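Local coordinates for beta-lactamase domain protein (Burkholderia ambifaria, PDB 5I0P) that binds two zinc ions and, as a metallo-beta-lactamase superfamily member, probably uses them to hydrolyse its substrate, at residues Gly262-Glu265 with Thr266-Pro269; Ala255-Leu258 with Glu259-Arg263; Ile78-His81 with Trp82-Phe86; Ser230-Met233 with Val234-Arg237; Met129-Gly132 with Glu133-Gly137. All coordinates share one frame; numbering follows the deposited sequence.

Contact 1 of 5, residues Gly262-Glu265 with Thr266-Pro269; sequences GRYE and TMAP
Tyr-264 O takes the backbone N-H of Met-267 at 3.0 Å from Met-267 N, with an N-H...O angle of 149°. This three-residue bond marks the place where the chain leaves helix 262-265 and enters the loop leading to strand 272-275. The two side chains lie alongside each other. In Met-267, CG lies anti to the carbonyl carbon (chi1 -66°) and the rest of the chain is extended, which carries SD and CE back beside Tyr-264, pointing the same way as the phenol. The methyl does the touching: Met-267 CE is 3.6 Å from Tyr-264 CD1. It also rests 3.4 Å from Arg-263 O, on the backbone of the preceding residue. The sulfur stays at the ring edge, with Met-267 SD 5.4 Å from the centroid of the Tyr-264 ring and 79° off its normal. One face of that ring carries Arg-263 CB over its centre, 4.3 Å above the plane. The charged ends form salt bridges elsewhere in the chain, Arg-263 with Glu-194 and Glu-265 with Arg-292. Tyr-264 and Met-267 both pack on Leu-228 of strand 227-231, and Tyr-264 also on Val-284 and Ile-288 of helix 284-308. The contact is a local Met-aromatic pair at the exit of a short helix of the metallo-beta-lactamase fold, with the Tyr-264 side chain about 12 Å from a bound zinc.

Contact 2 of 5, residues Ala255-Leu258 with Glu259-Arg263; sequences ALYL and ESLGR
Leu-256 O accepts two hydrogen bonds, both from Ser-260. Ser-260 N reaches Leu-256 O at 2.8 Å with an N-H...O angle of 160°, and the hydroxyl Ser-260 OG donates to Leu-256 O at 2.9 Å. The two donors come from opposite faces of the carbonyl plane. With OG beside its own backbone N, the Ser-260 hydroxyl folds back onto the preceding turn; it is also hydrogen-bonded to Tyr-211 N. Regular helix bonds flank this pair, from Glu-259 N to Ala-255 O at 2.9 Å and from Leu-261 N to Tyr-257 O at 3.0 Å. The next bond spans three residues, Gly-262 N to Glu-259 O at 3.1 Å.

The apolar part is a CH-pi contact four residues along. Leu-261 CG sits over one face of the Tyr-257 ring, 4.2 Å from the centroid and 20° off the normal, shifted toward the rim. Its two methyls lie over the same face, toward the hydroxyl end: Leu-261 CD1 is 3.7 Å from Tyr-257 CE2, and Leu-261 CD2 is 3.6 Å from Tyr-257 OH. The ring reaches this place because Tyr-257 CG is anti to the backbone N (chi1 174°).

Beyond the turn, Leu-291 of helix 284-308 touches the Tyr-257 side chain. The buried phenol hydroxyl is hydrogen-bonded to Met-233 O and Thr-240 OG1 while Leu-261 packs on the ring face, so polar and apolar contacts together tie helix 253-260 to the loop that follows zinc ligand Asp-232.

Contact 3 of 5, residues Ile78-His81 with Trp82-Phe86; sequences IRTH and WEQIF
Ile-78 and Trp-82 lie side by side, one turn apart, on helix 76-88, the helix of the beta-alpha-beta unit formed with strands 63-69 and 95-99. The backbone bonds are regular: Trp-82 N to Ile-78 O at 2.8 Å and Glu-83 N to Arg-79 O at 2.9 Å, followed by Gln-84 to Thr-80 and Ile-85 to His-81.

Apolar contact falls on the buried side. Ile-78 CG2 approaches Trp-82 CD1 obliquely at 3.8 Å, placed there by its position anti to the backbone N of Ile-78. Leu-40 and Met-42 of strand 37-43 and Leu-114 of helix 111-115 also touch the Trp-82 side chain, while Trp-82 NE1 is hydrogen-bonded to Cys-71 O.

Polar side-chain contact lies at the more open side. His-81 and Gln-84 point the same way, imidazole and amide planes 37° apart, and Gln-84 OE1 comes to the ring edge near its plane. That bond, His-81 ND1 to Gln-84 OE1, is weak at 3.4 Å, although its N-H...O angle is 153°. On another flank, Glu-83 forms a salt bridge with Arg-122.

On the buried flank, the methyl Ile-85 CD1 folds back to within 3.3 Å of His-81 O.

Contact 4 of 5, residues Ser230-Met233 with Val234-Arg237; sequences SGDM and VLPR. With ZN (zinc ion), chain E; ZN (zinc ion), chain F.
Ser-230 OG donates to Val-234 O at 2.9 Å, a side-chain clasp across the bend that ends strand 227-231. The hydroxyl sits between the backbone N and the carbonyl carbon of Ser-230 (chi1 68°), which aims it at this oxygen. A second bond, Met-233 N to Ser-230 O at 3.1 Å, closes a type II' beta-turn with Gly-231 at positive phi (61°) and Asp-232 next. Leu-235 packs tightly back on this turn: its CD2 methyl is 3.4 Å from Gly-231 O, and its CG is 3.7 Å from Asp-232 O.

The turn presents Asp-232 to the dinuclear zinc site of the metallo-beta-lactamase fold. Asp-232 OD2 bridges both metals, 2.1 Å from the zinc of chain E and 2.4 Å from the zinc of chain F, while Asp-232 OD1 is 2.5 Å from the latter, so the carboxylate chelates one ion as it links it to the other. His-102, His-104 and His-213 complete the first site; Asp-106, His-107 and His-277 belong to the second. The backbone of Asp-232 is held as well, with His-217 NE2 hydrogen-bonded to its N and Thr-240 OG1 to its O.

The apolar contact of Met-233 with its neighbour is loose, Met-233 CB to Val-234 CG2 4.5 Å; farther along, Pro-236 leans on Pro-275, Leu-16 and Tyr-18, and the partly exposed Arg-237 is modelled only as far as CB.

Contact 5 of 5, residues Met129-Gly132 with Glu133-Gly137; sequences MTLG and EYMFG
The Tyr-134 ring has Met-129 SD at its edge, near the ring plane, and Tyr-189 stacked against it; its hydroxyl is hydrogen-bonded to Pro-186 O. Met-129 is extended throughout, CG anti to the backbone N (chi1 -157°), and crosses both Tyr-134 and Glu-133 at about a right angle. Its sulfur touches the root of the tyrosine, Met-129 SD to Tyr-134 CB 4.0 Å, and its methyl touches the preceding side chain, Met-129 CE to Glu-133 CB 3.7 Å. The other flat group, the buried carboxylate of Glu-133, is held at both oxygens: OE1 is hydrogen-bonded to Cys-103 N, OE2 to Ser-214 OG and Glu-216 N. Three such bonds fix its rotation beside zinc ligand His-102, which its side chain touches.

Thr-130 is the N-cap. Its hydroxyl accepts from Glu-133 N, weakly, with Thr-130 OG1 to Glu-133 N 3.4 Å and an N-H...O angle of 157°; the same OG1 is also hydrogen-bonded to Glu-216 O. The first full helix bond is shorter and straighter, Tyr-134 N to Thr-130 O at 2.9 Å and 167°. On the outer side the branch of Leu-131 is met obliquely by a methionine methyl, Leu-131 CG to Met-135 CE 3.7 Å.

The segments form the passage from strand 126-130 into helix 131-141. Met-129 is backbone-bonded to Arg-190 and Leu-192 of the outermost strand 190-192, while strand 95-99 flanks strand 126-130 on its other side in the seven-stranded sheet.

How the contacts relate
All the touching residues of contact 4 are buried, near the chain's centre, and it alone holds a zinc ligand; the other four mix buried and exposed residues. Contacts 1 and 2 share Gly-262 and Arg-263, follow each other on helices 253-260 and 262-265, and both pack on contact 4: Tyr-264 OH lies 3.6 Å from Met-233 CB, and Ser-260 CB lies 3.5 Å from Met-233 CE. Contacts 3 and 5 belong to the seven-stranded sheet's side of the fold, on separate helices with no touch between them. Chemistry follows place: metal coordination in contact 4, an anchored carboxylate in contact 5, aromatic packing in contacts 1 and 2, and regular helix bonding with one buried apolar pair and a weak polar pair in contact 3.

Contact 1 of 5, residues Gly262-Glu265 with Thr266-Pro269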
# COMPACT_ATOMS: atom_id res chain seq x y z
N GLY A 262 5.75 -13.37 -4.51
CA GLY A 262 6.80 -14.02 -5.25
C GLY A 262 7.65 -13.08 -6.09
O GLY A 262 8.81 -13.39 -6.37
N ARG A 263 7.10 -11.93 -6.48
CA ARG A 263 7.86 -10.94 -7.24
C ARG A 263 9.06 -10.38 -6.47
O ARG A 263 10.08 -10.01 -7.07
CB ARG A 263 6.92 -9.80 -7.63
CG ARG A 263 5.77 -10.20 -8.53
CD ARG A 263 6.25 -10.81 -9.87
NE ARG A 263 7.24 -10.03 -10.63
CZ ARG A 263 6.98 -8.97 -11.42
NH1 ARG A 263 5.75 -8.51 -11.55
NH2 ARG A 263 7.96 -8.38 -12.08
N TYR A 264 8.98 -10.28 -5.15
CA TYR A 264 10.10 -9.74 -4.40
C TYR A 264 10.99 -10.84 -3.86
O TYR A 264 12.19 -10.61 -3.71
CB TYR A 264 9.58 -8.86 -3.27
CG TYR A 264 8.37 -8.08 -3.70
CD1 TYR A 264 8.49 -6.96 -4.48
CD2 TYR A 264 7.09 -8.51 -3.35
CE1 TYR A 264 7.36 -6.25 -4.92
CE2 TYR A 264 5.99 -7.83 -3.76
CZ TYR A 264 6.11 -6.70 -4.56
OH TYR A 264 4.99 -6.02 -5.00
N GLU A 265 10.44 -12.05 -3.65
CA GLU A 265 11.22 -13.19 -3.18
C GLU A 265 12.43 -13.46 -4.08
O GLU A 265 13.49 -13.87 -3.60
CB GLU A 265 10.35 -14.44 -3.12
CG GLU A 265 9.80 -14.84 -1.76
CD GLU A 265 8.69 -15.89 -1.86
OE1 GLU A 265 7.95 -15.92 -2.88
OE2 GLU A 265 8.54 -16.70 -0.92
N THR A 266 12.29 -13.26 -5.39
CA THR A 266 13.38 -13.62 -6.28
C THR A 266 14.40 -12.51 -6.47
O THR A 266 15.43 -12.75 -7.10
CB THR A 266 12.87 -14.05 -7.67
OG1 THR A 266 11.95 -13.06 -8.18
CG2 THR A 266 12.21 -15.42 -7.62
N MET A 267 14.12 -11.31 -5.96
CA MET A 267 15.02 -10.18 -6.09
C MET A 267 16.27 -10.42 -5.22
O MET A 267 16.33 -11.35 -4.42
CB MET A 267 14.33 -8.88 -5.68
CG MET A 267 13.19 -8.42 -6.58
SD MET A 267 12.33 -6.96 -5.92
CE MET A 267 10.97 -6.71 -7.08
N ALA A 268 17.28 -9.57 -5.41
CA ALA A 268 18.56 -9.77 -4.75
C ALA A 268 18.41 -9.76 -3.23
O ALA A 268 17.67 -8.93 -2.68
CB ALA A 268 19.55 -8.68 -5.16
N PRO A 269 19.13 -10.63 -2.52
CA PRO A 269 19.03 -10.67 -1.06
C PRO A 269 19.35 -9.35 -0.39
O PRO A 269 18.73 -9.01 0.62
CB PRO A 269 20.08 -11.72 -0.68
CG PRO A 269 20.17 -12.57 -1.83
CD PRO A 269 20.01 -11.68 -3.04

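Contact 2 of 5, residues Ala255-Leu258 with Glu259-Arg263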
# COMPACT_ATOMS: atom_id res chain seq x y z
N ALA A 255 -4.99 -14.95 -1.61
CA ALA A 255 -4.24 -15.71 -2.59
C ALA A 255 -3.51 -14.78 -3.58
O ALA A 255 -2.34 -15.00 -3.89
CB ALA A 255 -5.16 -16.67 -3.32
N LEU A 256 -4.19 -13.74 -4.06
CA LEU A 256 -3.53 -12.76 -4.94
C LEU A 256 -2.31 -12.17 -4.26
O LEU A 256 -1.25 -12.01 -4.88
CB LEU A 256 -4.53 -11.65 -5.32
CG LEU A 256 -5.66 -12.14 -6.24
CD1 LEU A 256 -6.78 -11.10 -6.48
CD2 LEU A 256 -5.01 -12.54 -7.53
N TYR A 257 -2.44 -11.83 -2.97
CA TYR A 257 -1.34 -11.20 -2.26
C TYR A 257 -0.18 -12.16 -2.09
O TYR A 257 0.98 -11.80 -2.33
CB TYR A 257 -1.82 -10.68 -0.92
CG TYR A 257 -0.69 -10.14 -0.10
CD1 TYR A 257 -0.08 -8.92 -0.42
CD2 TYR A 257 -0.20 -10.86 1.01
CE1 TYR A 257 0.98 -8.43 0.36
CE2 TYR A 257 0.84 -10.38 1.78
CZ TYR A 257 1.43 -9.17 1.45
OH TYR A 257 2.48 -8.71 2.23
N LEU A 258 -0.48 -13.39 -1.66
CA LEU A 258 0.57 -14.39 -1.49
C LEU A 258 1.24 -14.69 -2.82
O LEU A 258 2.43 -15.02 -2.87
CB LEU A 258 -0.02 -15.66 -0.85
CG LEU A 258 -0.55 -15.46 0.59
CD1 LEU A 258 -1.20 -16.72 1.14
CD2 LEU A 258 0.50 -14.91 1.54
N GLU A 259 0.50 -14.63 -3.92
CA GLU A 259 1.13 -14.83 -5.21
C GLU A 259 1.98 -13.62 -5.59
O GLU A 259 3.10 -13.77 -6.06
CB GLU A 259 0.08 -15.13 -6.26
CG GLU A 259 0.59 -15.36 -7.66
CD GLU A 259 -0.57 -15.44 -8.65
OE1 GLU A 259 -0.45 -16.20 -9.64
OE2 GLU A 259 -1.62 -14.77 -8.42
N SER A 260 1.47 -12.40 -5.35
CA SER A 260 2.27 -11.22 -5.65
C SER A 260 3.60 -11.20 -4.88
O SER A 260 4.60 -10.68 -5.39
CB SER A 260 1.45 -9.98 -5.30
OG SER A 260 0.30 -9.89 -6.09
N LEU A 261 3.66 -11.79 -3.69
CA LEU A 261 4.89 -11.72 -2.92
C LEU A 261 6.04 -12.41 -3.63
O LEU A 261 7.20 -12.05 -3.40
CB LEU A 261 4.68 -12.32 -1.54
CG LEU A 261 3.91 -11.44 -0.56
CD1 LEU A 261 3.94 -12.11 0.81
CD2 LEU A 261 4.52 -10.06 -0.46
N GLY A 262 5.75 -13.37 -4.51
CA GLY A 262 6.80 -14.02 -5.25
C GLY A 262 7.65 -13.08 -6.09
O GLY A 262 8.81 -13.39 -6.37
N ARG A 263 7.10 -11.93 -6.48
CA ARG A 263 7.86 -10.94 -7.24
C ARG A 263 9.06 -10.38 -6.47
O ARG A 263 10.08 -10.01 -7.07
CB ARG A 263 6.92 -9.80 -7.63
CG ARG A 263 5.77 -10.20 -8.53
CD ARG A 263 6.25 -10.81 -9.87
NE ARG A 263 7.24 -10.03 -10.63
CZ ARG A 263 6.98 -8.97 -11.42
NH1 ARG A 263 5.75 -8.51 -11.55
NH2 ARG A 263 7.96 -8.38 -12.08

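Contact 3 of 5, residues Ile78-His81 with Trp82-Phe86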
# COMPACT_ATOMS: atom_id res chain seq x y z
N ILE A 78 0.40 17.43 7.65
CA ILE A 78 1.20 16.98 6.51
C ILE A 78 1.40 18.13 5.53
O ILE A 78 2.52 18.37 5.05
CB ILE A 78 0.55 15.75 5.86
CG1 ILE A 78 0.60 14.57 6.84
CG2 ILE A 78 1.19 15.42 4.52
CD1 ILE A 78 0.22 13.17 6.26
N ARG A 79 0.33 18.88 5.24
CA ARG A 79 0.43 20.00 4.30
C ARG A 79 1.53 20.97 4.75
O ARG A 79 2.37 21.40 3.94
CB ARG A 79 -0.93 20.69 4.24
CG ARG A 79 -1.53 20.86 2.87
CD ARG A 79 -3.05 20.61 2.84
NE ARG A 79 -3.83 21.31 3.87
CZ ARG A 79 -4.88 20.77 4.49
NH1 ARG A 79 -5.25 19.51 4.21
NH2 ARG A 79 -5.56 21.46 5.40
N THR A 80 1.53 21.29 6.05
CA THR A 80 2.52 22.19 6.63
C THR A 80 3.92 21.64 6.43
O THR A 80 4.86 22.40 6.13
CB THR A 80 2.23 22.38 8.13
OG1 THR A 80 0.93 22.95 8.33
CG2 THR A 80 3.28 23.33 8.77
N HIS A 81 4.10 20.32 6.62
CA HIS A 81 5.42 19.72 6.46
C HIS A 81 5.86 19.70 4.99
O HIS A 81 7.04 19.91 4.68
CB HIS A 81 5.44 18.32 7.06
CG HIS A 81 5.26 18.28 8.55
ND1 HIS A 81 5.62 19.33 9.38
CD2 HIS A 81 4.77 17.31 9.37
CE1 HIS A 81 5.35 19.01 10.63
NE2 HIS A 81 4.84 17.79 10.66
N TRP A 82 4.93 19.48 4.06
CA TRP A 82 5.27 19.59 2.65
C TRP A 82 5.74 21.00 2.32
O TRP A 82 6.76 21.18 1.64
CB TRP A 82 4.07 19.22 1.77
CG TRP A 82 4.01 17.80 1.32
CD1 TRP A 82 2.96 16.95 1.48
CD2 TRP A 82 5.03 17.07 0.62
NE1 TRP A 82 3.26 15.73 0.92
CE2 TRP A 82 4.53 15.77 0.39
CE3 TRP A 82 6.33 17.39 0.18
CZ2 TRP A 82 5.26 14.79 -0.29
CZ3 TRP A 82 7.06 16.41 -0.49
CH2 TRP A 82 6.52 15.12 -0.71
N GLU A 83 5.00 22.01 2.80
CA GLU A 83 5.41 23.39 2.55
C GLU A 83 6.81 23.67 3.08
O GLU A 83 7.58 24.38 2.43
CB GLU A 83 4.42 24.39 3.14
CG GLU A 83 3.17 24.56 2.27
CD GLU A 83 3.50 25.11 0.89
OE1 GLU A 83 2.88 24.67 -0.07
OE2 GLU A 83 4.39 25.98 0.78
N GLN A 84 7.15 23.08 4.22
CA GLN A 84 8.50 23.22 4.76
C GLN A 84 9.52 22.51 3.89
O GLN A 84 10.63 23.02 3.69
CB GLN A 84 8.55 22.69 6.19
CG GLN A 84 7.99 23.64 7.23
CD GLN A 84 7.73 22.97 8.57
OE1 GLN A 84 7.95 21.75 8.75
NE2 GLN A 84 7.25 23.76 9.53
N ILE A 85 9.17 21.34 3.35
CA ILE A 85 10.11 20.65 2.47
C ILE A 85 10.29 21.42 1.16
O ILE A 85 11.40 21.49 0.62
CB ILE A 85 9.67 19.21 2.23
CG1 ILE A 85 10.12 18.32 3.40
CG2 ILE A 85 10.14 18.71 0.84
CD1 ILE A 85 9.06 17.43 3.96
N PHE A 86 9.20 22.00 0.65
CA PHE A 86 9.33 22.85 -0.53
C PHE A 86 10.27 24.00 -0.26
O PHE A 86 11.08 24.38 -1.13
CB PHE A 86 7.96 23.41 -0.94
CG PHE A 86 6.92 22.37 -1.25
CD1 PHE A 86 7.27 21.09 -1.68
CD2 PHE A 86 5.57 22.69 -1.15
CE1 PHE A 86 6.29 20.14 -2.00
CE2 PHE A 86 4.58 21.76 -1.49
CZ PHE A 86 4.93 20.48 -1.91

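Contact 4 of 5, residues Ser230-Met233 with Val234-Arg237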
# COMPACT_ATOMS: atom_id res chain seq x y z
N SER A 230 8.60 -0.29 -1.96
CA SER A 230 7.73 -1.44 -1.85
C SER A 230 6.28 -1.08 -1.61
O SER A 230 5.43 -1.97 -1.66
CB SER A 230 8.22 -2.39 -0.75
OG SER A 230 8.09 -1.84 0.53
N GLY A 231 5.97 0.20 -1.40
CA GLY A 231 4.59 0.57 -1.12
C GLY A 231 4.13 -0.12 0.15
O GLY A 231 4.85 -0.19 1.15
N ASP A 232 2.93 -0.68 0.11
CA ASP A 232 2.43 -1.44 1.23
C ASP A 232 2.57 -2.95 1.01
O ASP A 232 2.08 -3.71 1.84
CB ASP A 232 0.95 -1.15 1.50
CG ASP A 232 0.70 0.21 2.13
OD1 ASP A 232 1.60 0.97 2.51
OD2 ASP A 232 -0.48 0.52 2.25
N MET A 233 3.21 -3.39 -0.08
CA MET A 233 3.23 -4.83 -0.35
C MET A 233 4.18 -5.57 0.58
O MET A 233 3.89 -6.70 1.01
CB MET A 233 3.58 -5.10 -1.82
CG MET A 233 2.51 -4.64 -2.75
SD MET A 233 0.98 -5.60 -2.59
CE MET A 233 1.48 -7.24 -3.14
N VAL A 234 5.31 -4.96 0.94
CA VAL A 234 6.26 -5.58 1.89
C VAL A 234 6.56 -4.55 2.96
O VAL A 234 7.31 -3.58 2.72
CB VAL A 234 7.56 -6.05 1.24
CG1 VAL A 234 8.38 -6.87 2.25
CG2 VAL A 234 7.31 -6.83 -0.08
N LEU A 235 5.99 -4.74 4.15
CA LEU A 235 6.27 -3.86 5.25
C LEU A 235 7.08 -4.60 6.32
O LEU A 235 6.82 -5.78 6.58
CB LEU A 235 4.98 -3.32 5.85
CG LEU A 235 4.06 -2.65 4.83
CD1 LEU A 235 2.67 -2.36 5.45
CD2 LEU A 235 4.68 -1.42 4.28
N PRO A 236 8.12 -3.97 6.88
CA PRO A 236 9.02 -4.72 7.77
C PRO A 236 8.37 -5.12 9.08
O PRO A 236 8.69 -6.18 9.61
CB PRO A 236 10.23 -3.78 7.96
CG PRO A 236 9.72 -2.41 7.70
CD PRO A 236 8.64 -2.61 6.59
N ARG A 237 7.50 -4.29 9.66
CA ARG A 237 7.02 -4.62 10.99
C ARG A 237 5.55 -5.03 11.04
O ARG A 237 5.15 -5.66 12.02
CB ARG A 237 7.26 -3.44 11.96
ZN ZN E . -2.46 0.70 1.58
ZN ZN F . -0.11 2.59 3.42

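Contact 5 of 5, residues Met129-Gly132 with Glu133-Gly137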
# COMPACT_ATOMS: atom_id res chain seq x y z
N MET A 129 0.19 7.00 -12.10
CA MET A 129 -0.52 6.00 -11.30
C MET A 129 -0.97 4.86 -12.22
O MET A 129 -1.08 5.02 -13.44
CB MET A 129 -1.72 6.64 -10.60
CG MET A 129 -2.25 5.97 -9.38
SD MET A 129 -3.38 7.14 -8.59
CE MET A 129 -3.97 6.24 -7.14
N THR A 130 -1.23 3.70 -11.62
CA THR A 130 -1.81 2.63 -12.42
C THR A 130 -3.29 2.91 -12.64
O THR A 130 -3.94 3.63 -11.87
CB THR A 130 -1.65 1.26 -11.77
OG1 THR A 130 -2.39 1.21 -10.54
CG2 THR A 130 -0.18 0.89 -11.54
N LEU A 131 -3.81 2.34 -13.73
CA LEU A 131 -5.21 2.53 -14.10
C LEU A 131 -6.15 2.02 -13.01
O LEU A 131 -7.16 2.67 -12.70
CB LEU A 131 -5.49 1.82 -15.42
CG LEU A 131 -6.90 2.02 -16.00
CD1 LEU A 131 -6.85 2.05 -17.54
CD2 LEU A 131 -7.92 0.96 -15.53
N GLY A 132 -5.89 0.81 -12.47
CA GLY A 132 -6.79 0.28 -11.46
C GLY A 132 -6.85 1.17 -10.23
O GLY A 132 -7.93 1.48 -9.72
N GLU A 133 -5.70 1.64 -9.77
CA GLU A 133 -5.68 2.48 -8.57
C GLU A 133 -6.32 3.82 -8.84
O GLU A 133 -7.15 4.28 -8.05
CB GLU A 133 -4.23 2.66 -8.08
CG GLU A 133 -3.54 1.34 -7.75
CD GLU A 133 -4.09 0.69 -6.49
OE1 GLU A 133 -4.74 1.41 -5.69
OE2 GLU A 133 -3.86 -0.53 -6.28
N TYR A 134 -5.97 4.46 -9.96
CA TYR A 134 -6.54 5.76 -10.26
C TYR A 134 -8.05 5.68 -10.39
O TYR A 134 -8.78 6.44 -9.74
CB TYR A 134 -5.91 6.33 -11.52
CG TYR A 134 -6.51 7.66 -11.91
CD1 TYR A 134 -6.20 8.82 -11.23
CD2 TYR A 134 -7.42 7.75 -12.93
CE1 TYR A 134 -6.78 10.04 -11.59
CE2 TYR A 134 -8.02 8.94 -13.28
CZ TYR A 134 -7.70 10.09 -12.62
OH TYR A 134 -8.30 11.29 -13.00
N MET A 135 -8.53 4.74 -11.20
CA MET A 135 -9.97 4.55 -11.39
C MET A 135 -10.68 4.25 -10.06
O MET A 135 -11.66 4.91 -9.71
CB MET A 135 -10.17 3.38 -12.36
CG MET A 135 -11.01 3.67 -13.57
SD MET A 135 -10.30 4.94 -14.57
CE MET A 135 -10.00 3.99 -16.07
N PHE A 136 -10.17 3.29 -9.29
CA PHE A 136 -10.76 2.99 -7.99
C PHE A 136 -10.73 4.21 -7.08
O PHE A 136 -11.72 4.50 -6.38
CB PHE A 136 -10.05 1.83 -7.31
CG PHE A 136 -10.82 1.28 -6.16
CD1 PHE A 136 -12.17 1.07 -6.27
CD2 PHE A 136 -10.20 1.01 -4.95
CE1 PHE A 136 -12.90 0.58 -5.20
CE2 PHE A 136 -10.92 0.51 -3.87
CZ PHE A 136 -12.27 0.30 -3.99
N GLY A 137 -9.60 4.92 -7.05
CA GLY A 137 -9.52 6.15 -6.28
C GLY A 137 -10.57 7.16 -6.71
O GLY A 137 -11.23 7.78 -5.87